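Adhesin (PDB 6VT2) is a serine-rich repeat adhesin of Streptococcus sanguinis that binds sialoglycans through tandem Siglec-like modules and so probably attaches the bacterium to host glycoproteins. Local coordinates at residues T236-A241 and P263-P268; T279-T284 and K314-V319. All coordinates share one frame; numbering follows the deposited sequence.

Contact 1: residues T236-A241 and P263-P268; sequences TNVNFA and PNINNP
Ile-265 reaches across to the backbone of Thr-236, Asn-237 and Val-238 and carries most of this small contact. Its CG1 lies anti to the backbone N (chi1 -173°), a setting that extends the longer branch toward the strand although the CB itself points along the gap; chi2 then bends CD1 over the peptide that joins Thr-236 to Asn-237. There the methyl CD1 packs 3.7 Å from Thr-236 O and 3.8 Å from Asn-237 N, so that a methyl group covers the face of this peptide. Next along the strand, CG2 of Val-238 stands 4.3 Å from the same CD1 atom, the one place where two side chains meet. Thr-236 turns its own side chain away from the loop, and its OG1 is bonded to Thr-304 O.

The polar link is made by a single water, which donates to Thr-236 O at 2.7 Å and to Asn-266 OD1 at 2.9 Å. The carbonyl oxygen of Thr-236 is thus touched by the Ile-265 methyl while it accepts from the water. Ile-265 and Asn-266 are the central residues of a type I turn, closed by a backbone bond from Asn-267 N to Asn-264 O.

Strand 235-239 is an edge strand of a mixed sheet and pairs with strand 296-305, where Thr-236 and Asn-237 face Thr-304 in a classic beta bulge. The turn belongs to the loop between strands 259-261 and 277-283 of the other sheet, and Leu-277 at the start of strand 277-283 touches both Ile-265 and Val-238.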
ATOM      1  N   THR A 236      -4.713  -8.917 -14.855  1.00 12.45           N
ATOM      2  CA  THR A 236      -4.979  -8.152 -16.056  1.00 14.99           C
ATOM      3  C   THR A 236      -6.338  -8.439 -16.645  1.00 14.51           C
ATOM      4  O   THR A 236      -6.843  -7.600 -17.392  1.00 13.73           O
ATOM      5  CB  THR A 236      -3.930  -8.409 -17.136  1.00 18.32           C
ATOM      6  OG1 THR A 236      -3.933  -9.779 -17.561  1.00 23.36           O
ATOM      7  CG2 THR A 236      -2.563  -8.043 -16.569  1.00 16.85           C
ATOM      8  N   ASN A 237      -6.962  -9.582 -16.348  1.00 13.21           N
ATOM      9  CA  ASN A 237      -8.234  -9.880 -16.975  1.00 13.27           C
ATOM     10  C   ASN A 237      -9.000 -10.814 -16.080  1.00 11.47           C
ATOM     11  O   ASN A 237      -8.401 -11.745 -15.544  1.00 11.68           O
ATOM     12  CB  ASN A 237      -8.036 -10.526 -18.336  1.00 14.23           C
ATOM     13  CG  ASN A 237      -9.331 -10.945 -18.963  1.00 19.51           C
ATOM     14  OD1 ASN A 237      -9.765 -12.089 -18.816  1.00 16.37           O
ATOM     15  ND2 ASN A 237      -9.972 -10.020 -19.643  1.00 27.18           N
ATOM     16  N   VAL A 238     -10.322 -10.597 -15.993  1.00 11.01           N
ATOM     17  CA  VAL A 238     -11.282 -11.511 -15.384  1.00 11.08           C
ATOM     18  C   VAL A 238     -12.296 -11.855 -16.452  1.00  9.84           C
ATOM     19  O   VAL A 238     -12.865 -10.955 -17.093  1.00 13.56           O
ATOM     20  CB  VAL A 238     -11.937 -10.890 -14.148  1.00 11.64           C
ATOM     21  CG1 VAL A 238     -13.042 -11.783 -13.630  1.00 12.71           C
ATOM     22  CG2 VAL A 238     -10.902 -10.578 -13.123  1.00 13.72           C
ATOM     23  N   ASN A 239     -12.475 -13.143 -16.683  1.00  9.64           N
ATOM     24  CA  ASN A 239     -13.228 -13.615 -17.830  1.00 11.94           C
ATOM     25  C   ASN A 239     -14.312 -14.570 -17.369  1.00 10.05           C
ATOM     26  O   ASN A 239     -14.025 -15.673 -16.900  1.00 10.82           O
ATOM     27  CB  ASN A 239     -12.310 -14.338 -18.799  1.00 11.60           C
ATOM     28  CG  ASN A 239     -13.011 -14.767 -20.059  1.00 17.94           C
ATOM     29  OD1 ASN A 239     -14.176 -14.428 -20.288  1.00 14.20           O
ATOM     30  ND2 ASN A 239     -12.284 -15.497 -20.929  1.00 17.36           N
ATOM     31  N   PHE A 240     -15.561 -14.132 -17.500  1.00 10.82           N
ATOM     32  CA  PHE A 240     -16.740 -14.927 -17.160  1.00 12.51           C
ATOM     33  C   PHE A 240     -17.274 -15.687 -18.349  1.00 11.86           C
ATOM     34  O   PHE A 240     -18.240 -16.425 -18.211  1.00 11.86           O
ATOM     35  CB  PHE A 240     -17.858 -14.023 -16.599  1.00 12.29           C
ATOM     36  CG  PHE A 240     -17.518 -13.381 -15.319  1.00 11.21           C
ATOM     37  CD1 PHE A 240     -17.776 -14.012 -14.141  1.00 12.06           C
ATOM     38  CD2 PHE A 240     -16.914 -12.135 -15.296  1.00 12.91           C
ATOM     39  CE1 PHE A 240     -17.499 -13.472 -12.978  1.00 10.95           C
ATOM     40  CE2 PHE A 240     -16.561 -11.547 -14.142  1.00 10.67           C
ATOM     41  CZ  PHE A 240     -16.854 -12.188 -12.930  1.00 12.64           C
ATOM     42  N   ALA A 241     -16.638 -15.581 -19.498  1.00 10.31           N
ATOM     43  CA  ALA A 241     -17.166 -16.140 -20.728  1.00 12.84           C
ATOM     44  C   ALA A 241     -16.112 -16.944 -21.463  1.00 16.73           C
ATOM     45  O   ALA A 241     -16.024 -16.889 -22.686  1.00 20.83           O
ATOM     46  CB  ALA A 241     -17.714 -15.031 -21.617  1.00 17.13           C
ATOM     47  N   PRO A 263     -13.533  -2.280 -11.155  1.00 14.04           N
ATOM     48  CA  PRO A 263     -12.993  -0.944 -11.485  1.00 16.58           C
ATOM     49  C   PRO A 263     -11.475  -0.856 -11.420  1.00 20.87           C
ATOM     50  O   PRO A 263     -10.901   0.040 -12.060  1.00 18.22           O
ATOM     51  CB  PRO A 263     -13.644  -0.031 -10.439  1.00 22.04           C
ATOM     52  CG  PRO A 263     -14.052  -0.973  -9.327  1.00 19.55           C
ATOM     53  CD  PRO A 263     -14.389  -2.279  -9.947  1.00 15.56           C
ATOM     54  N   ASN A 264     -10.804  -1.743 -10.693  1.00 15.94           N
ATOM     55  CA  ASN A 264      -9.344  -1.654 -10.581  1.00 14.36           C
ATOM     56  C   ASN A 264      -8.583  -2.583 -11.534  1.00 18.97           C
ATOM     57  O   ASN A 264      -7.366  -2.782 -11.378  1.00 16.79           O
ATOM     58  CB  ASN A 264      -8.935  -1.939  -9.142  1.00 19.35           C
ATOM     59  CG  ASN A 264      -9.376  -0.852  -8.189  1.00 25.63           C
ATOM     60  OD1 ASN A 264      -9.980   0.130  -8.604  1.00 30.22           O
ATOM     61  ND2 ASN A 264      -9.094  -1.034  -6.913  1.00 32.94           N
ATOM     62  N   ILE A 265      -9.257  -3.111 -12.541  1.00 15.62           N
ATOM     63  CA  ILE A 265      -8.669  -4.124 -13.406  1.00 14.89           C
ATOM     64  C   ILE A 265      -7.399  -3.660 -14.098  1.00 17.12           C
ATOM     65  O   ILE A 265      -6.489  -4.466 -14.312  1.00 17.80           O
ATOM     66  CB  ILE A 265      -9.735  -4.596 -14.414  1.00 15.22           C
ATOM     67  CG1 ILE A 265      -9.206  -5.756 -15.215  1.00 18.23           C
ATOM     68  CG2 ILE A 265     -10.171  -3.478 -15.346  1.00 19.05           C
ATOM     69  CD1 ILE A 265      -8.932  -6.986 -14.434  1.00 16.86           C
ATOM     70  N   ASN A 266      -7.287  -2.376 -14.402  1.00 16.12           N
ATOM     71  CA  ASN A 266      -6.140  -1.845 -15.159  1.00 20.59           C
ATOM     72  C   ASN A 266      -5.122  -1.195 -14.232  1.00 20.86           C
ATOM     73  O   ASN A 266      -4.176  -0.678 -14.739  1.00 25.86           O
ATOM     74  CB  ASN A 266      -6.620  -0.854 -16.218  1.00 20.55           C
ATOM     75  CG  ASN A 266      -7.537  -1.484 -17.240  1.00 26.51           C
ATOM     76  OD1 ASN A 266      -7.431  -2.656 -17.546  1.00 26.44           O
ATOM     77  ND2 ASN A 266      -8.530  -0.741 -17.692  1.00 27.11           N
ATOM     78  N   ASN A 267      -5.340  -1.221 -12.938  1.00 21.72           N
ATOM     79  CA  ASN A 267      -4.423  -0.580 -11.992  1.00 20.47           C
ATOM     80  C   ASN A 267      -3.254  -1.495 -11.687  1.00 23.59           C
ATOM     81  O   ASN A 267      -3.389  -2.676 -11.743  1.00 18.11           O
ATOM     82  CB  ASN A 267      -5.064  -0.274 -10.648  1.00 25.26           C
ATOM     83  CG  ASN A 267      -6.162   0.747 -10.744  1.00 35.77           C
ATOM     84  OD1 ASN A 267      -6.278   1.444 -11.720  1.00 33.49           O
ATOM     85  ND2 ASN A 267      -6.984   0.781  -9.722  1.00 33.50           N
ATOM     86  N   PRO A 268      -2.100  -0.951 -11.331  1.00 22.05           N
ATOM     87  CA  PRO A 268      -1.060  -1.806 -10.876  1.00 22.20           C
ATOM     88  C   PRO A 268      -1.327  -2.273  -9.440  1.00 18.08           C
ATOM     89  O   PRO A 268      -2.034  -1.651  -8.734  1.00 23.00           O
ATOM     90  CB  PRO A 268       0.181  -0.912 -10.867  1.00 22.19           C
ATOM     91  CG  PRO A 268      -0.344   0.497 -10.850  1.00 25.05           C
ATOM     92  CD  PRO A 268      -1.748   0.469 -11.410  1.00 21.91           C
TER
HETATM   93  O   HOH W   1      -5.965  -5.146 -17.924  1.00 22.32           O

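Contact 2: residues T279-T284 and K314-V319; sequences TTIRGT and KIFRIV
Phe-316 and Ile-318, alternate residues of strand 314-321, both direct their side chains at Ile-281 on strand 277-283, whereas the intervening Arg-317 belongs to the other face of its sheet. Phe-316 comes first. Its CG sits between the backbone N and the carbonyl carbon (chi1 70°), and the ring approaches Ile-281 from the opposite direction. The end of the isoleucine, CD1, meets the ring obliquely at two neighbouring carbons, 3.7 Å from Phe-316 CE2 and equally 3.7 Å from Phe-316 CZ. Ile-281 gets there through an extended chain: CG1 is anti to the carbonyl carbon and chi2 is 177°, which carries CD1 well clear of its own strand.

Arg-317 follows, and its guanidinium NH2 forms a salt bridge with Asp-213 on the neighbouring strand 213-217. At Ile-318 the chain returns to the interior. Here the other branch of Ile-281 is used, its CG2 lying 4.4 Å from Ile-318 CD1, a looser touch than the one at the ring. One isoleucine therefore spans two successive inward positions of the facing strand, with a separate methyl for each, and all three side chains are buried.

The strands carrying these residues belong to different sheets, and the closest CA atoms, those of Ile-281 and Ile-318, are 9.9 Å apart, so only side chains bridge the interior of this beta sandwich. Leu-226 of strand 222-229 packs against both Ile-281 and Phe-316, Phe-299 of strand 296-305 stacks on the Phe-316 ring, and Phe-216 of strand 213-217 touches Ile-318.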
ATOM      1  N   THR A 279     -14.619  -7.829  -8.237  1.00 10.45           N
ATOM      2  CA  THR A 279     -15.627  -7.721  -9.288  1.00  9.14           C
ATOM      3  C   THR A 279     -16.973  -7.668  -8.549  1.00  9.90           C
ATOM      4  O   THR A 279     -17.238  -8.517  -7.690  1.00 11.88           O
ATOM      5  CB  THR A 279     -15.626  -8.903 -10.246  1.00 14.27           C
ATOM      6  OG1 THR A 279     -14.359  -9.002 -10.952  1.00 14.44           O
ATOM      7  CG2 THR A 279     -16.750  -8.749 -11.250  1.00 13.28           C
ATOM      8  N   THR A 280     -17.780  -6.661  -8.832  1.00  9.30           N
ATOM      9  CA  THR A 280     -19.116  -6.547  -8.245  1.00  9.16           C
ATOM     10  C   THR A 280     -20.133  -6.853  -9.314  1.00 10.45           C
ATOM     11  O   THR A 280     -20.059  -6.324 -10.423  1.00 10.50           O
ATOM     12  CB  THR A 280     -19.346  -5.171  -7.694  1.00  9.17           C
ATOM     13  OG1 THR A 280     -18.411  -4.949  -6.625  1.00 13.22           O
ATOM     14  CG2 THR A 280     -20.723  -5.044  -7.079  1.00 12.99           C
ATOM     15  N   ILE A 281     -20.999  -7.783  -9.001  1.00  9.25           N
ATOM     16  CA  ILE A 281     -22.121  -8.172  -9.822  1.00  9.22           C
ATOM     17  C   ILE A 281     -23.345  -7.583  -9.164  1.00  9.22           C
ATOM     18  O   ILE A 281     -23.609  -7.874  -8.006  1.00 12.93           O
ATOM     19  CB  ILE A 281     -22.228  -9.692  -9.924  1.00  9.21           C
ATOM     20  CG1 ILE A 281     -20.941 -10.324 -10.489  1.00 11.02           C
ATOM     21  CG2 ILE A 281     -23.401 -10.046 -10.776  1.00 10.54           C
ATOM     22  CD1 ILE A 281     -20.948 -11.812 -10.546  1.00 11.35           C
ATOM     23  N   ARG A 282     -24.106  -6.803  -9.904  1.00  9.26           N
ATOM     24  CA  ARG A 282     -25.290  -6.123  -9.379  1.00  9.27           C
ATOM     25  C   ARG A 282     -26.479  -6.413 -10.270  1.00  9.30           C
ATOM     26  O   ARG A 282     -26.412  -6.256 -11.489  1.00  9.33           O
ATOM     27  CB  ARG A 282     -24.982  -4.664  -9.329  1.00  9.29           C
ATOM     28  CG  ARG A 282     -26.187  -3.791  -8.885  1.00  9.89           C
ATOM     29  CD  ARG A 282     -25.831  -2.323  -8.895  1.00 11.06           C
ATOM     30  NE  ARG A 282     -27.040  -1.607  -8.513  1.00 11.41           N
ATOM     31  CZ  ARG A 282     -27.104  -0.297  -8.320  1.00 12.39           C
ATOM     32  NH1 ARG A 282     -28.286   0.231  -7.950  1.00 10.46           N
ATOM     33  NH2 ARG A 282     -26.005   0.476  -8.506  1.00 13.59           N
ATOM     34  N   GLY A 283     -27.595  -6.730  -9.652  1.00  9.29           N
ATOM     35  CA  GLY A 283     -28.801  -6.837 -10.422  1.00  9.33           C
ATOM     36  C   GLY A 283     -29.937  -7.391  -9.601  1.00  9.31           C
ATOM     37  O   GLY A 283     -29.777  -7.693  -8.426  1.00  9.32           O
ATOM     38  N   THR A 284     -31.057  -7.629 -10.282  1.00  9.34           N
ATOM     39  CA  THR A 284     -32.262  -8.162  -9.679  1.00  9.32           C
ATOM     40  C   THR A 284     -32.699  -9.397 -10.439  1.00  9.33           C
ATOM     41  O   THR A 284     -32.929  -9.330 -11.642  1.00  9.37           O
ATOM     42  CB  THR A 284     -33.364  -7.118  -9.705  1.00  9.36           C
ATOM     43  OG1 THR A 284     -32.939  -5.943  -9.002  1.00 11.23           O
ATOM     44  CG2 THR A 284     -34.642  -7.631  -8.982  1.00  9.44           C
ATOM     45  N   LYS A 314     -13.358 -21.483 -12.637  1.00 12.05           N
ATOM     46  CA  LYS A 314     -13.740 -21.655 -11.246  1.00 12.04           C
ATOM     47  C   LYS A 314     -15.218 -21.294 -11.130  1.00 15.40           C
ATOM     48  O   LYS A 314     -15.620 -20.366 -11.725  1.00 14.61           O
ATOM     49  CB  LYS A 314     -12.916 -20.713 -10.380  1.00 15.67           C
ATOM     50  CG  LYS A 314     -11.429 -20.866 -10.612  1.00 16.36           C
ATOM     51  CD  LYS A 314     -10.924 -22.075  -9.949  1.00 22.08           C
ATOM     52  CE  LYS A 314      -9.458 -22.360 -10.221  1.00 19.52           C
ATOM     53  NZ  LYS A 314      -9.149 -23.750  -9.827  1.00 27.37           N
ATOM     54  N   ILE A 315     -15.935 -22.059 -10.335  1.00 14.92           N
ATOM     55  CA  ILE A 315     -17.404 -21.966 -10.228  1.00 11.82           C
ATOM     56  C   ILE A 315     -17.792 -21.007  -9.118  1.00 13.61           C
ATOM     57  O   ILE A 315     -17.149 -20.972  -8.183  1.00 13.82           O
ATOM     58  CB  ILE A 315     -17.990 -23.329  -9.833  1.00 15.59           C
ATOM     59  CG1 ILE A 315     -17.723 -24.298 -10.971  1.00 23.58           C
ATOM     60  CG2 ILE A 315     -19.469 -23.297  -9.475  1.00 17.91           C
ATOM     61  CD1 ILE A 315     -18.394 -23.925 -12.201  1.00 36.11           C
ATOM     62  N   PHE A 316     -18.821 -20.234  -9.354  1.00 12.29           N
ATOM     63  CA  PHE A 316     -19.603 -19.574  -8.312  1.00 12.16           C
ATOM     64  C   PHE A 316     -21.035 -19.577  -8.819  1.00 10.41           C
ATOM     65  O   PHE A 316     -21.291 -19.861  -9.993  1.00 11.78           O
ATOM     66  CB  PHE A 316     -19.119 -18.181  -7.965  1.00 10.71           C
ATOM     67  CG  PHE A 316     -19.353 -17.199  -9.002  1.00  9.22           C
ATOM     68  CD1 PHE A 316     -18.511 -17.076 -10.044  1.00  9.25           C
ATOM     69  CD2 PHE A 316     -20.434 -16.362  -8.962  1.00 10.66           C
ATOM     70  CE1 PHE A 316     -18.730 -16.176 -11.064  1.00 11.26           C
ATOM     71  CE2 PHE A 316     -20.658 -15.453  -9.972  1.00 11.10           C
ATOM     72  CZ  PHE A 316     -19.795 -15.321 -11.009  1.00 10.39           C
ATOM     73  N   ARG A 317     -21.984 -19.394  -7.895  1.00  9.65           N
ATOM     74  CA  ARG A 317     -23.371 -19.403  -8.290  1.00  9.56           C
ATOM     75  C   ARG A 317     -24.111 -18.214  -7.733  1.00 10.39           C
ATOM     76  O   ARG A 317     -23.765 -17.668  -6.706  1.00  9.43           O
ATOM     77  CB  ARG A 317     -24.116 -20.668  -7.793  1.00 11.64           C
ATOM     78  CG  ARG A 317     -23.345 -21.969  -8.124  1.00 11.43           C
ATOM     79  CD  ARG A 317     -24.185 -23.202  -7.946  1.00 13.17           C
ATOM     80  NE  ARG A 317     -24.626 -23.341  -6.587  1.00 14.23           N
ATOM     81  CZ  ARG A 317     -25.413 -24.343  -6.191  1.00 18.65           C
ATOM     82  NH1 ARG A 317     -25.807 -25.264  -7.063  1.00 20.87           N
ATOM     83  NH2 ARG A 317     -25.798 -24.402  -4.946  1.00 23.57           N
ATOM     84  N   ILE A 318     -25.119 -17.831  -8.460  1.00 11.01           N
ATOM     85  CA  ILE A 318     -26.208 -17.026  -7.932  1.00  9.46           C
ATOM     86  C   ILE A 318     -27.342 -17.982  -7.677  1.00 11.06           C
ATOM     87  O   ILE A 318     -27.749 -18.694  -8.586  1.00 11.34           O
ATOM     88  CB  ILE A 318     -26.591 -15.894  -8.895  1.00  9.42           C
ATOM     89  CG1 ILE A 318     -25.526 -14.839  -8.777  1.00 11.04           C
ATOM     90  CG2 ILE A 318     -28.000 -15.329  -8.549  1.00 11.77           C
ATOM     91  CD1 ILE A 318     -25.645 -13.753  -9.840  1.00 13.33           C
ATOM     92  N   VAL A 319     -27.921 -17.930  -6.473  1.00 10.42           N
ATOM     93  CA  VAL A 319     -29.033 -18.781  -6.077  1.00 10.19           C
ATOM     94  C   VAL A 319     -30.192 -17.880  -5.701  1.00  9.18           C
ATOM     95  O   VAL A 319     -30.029 -16.944  -4.926  1.00 10.71           O
ATOM     96  CB  VAL A 319     -28.664 -19.737  -4.938  1.00 10.24           C
ATOM     97  CG1 VAL A 319     -29.872 -20.527  -4.517  1.00 17.20           C
ATOM     98  CG2 VAL A 319     -27.533 -20.657  -5.464  1.00 10.62           C
TER

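Overall arrangement
Both contacts lie within the second Siglec-like domain of the chain, their centres about 16 Å apart, and contact 1 closes before contact 2 opens. Contact 2 joins the two facing sheets directly in the buried interior, while contact 1, at the surface, joins an edge strand of one to a loop that connects two strands of the other. Phe-240 connects them, its CE1 lying 3.5 Å from Phe-316 CE1. The side chain of Thr-236 lies about 10 Å from a bound calcium ion, and the side chain of Ile-318 about 9 Å from the bound sialic acid. Both thus belong to the sandwich that holds the second glycan pocket, and probably help to maintain its framework.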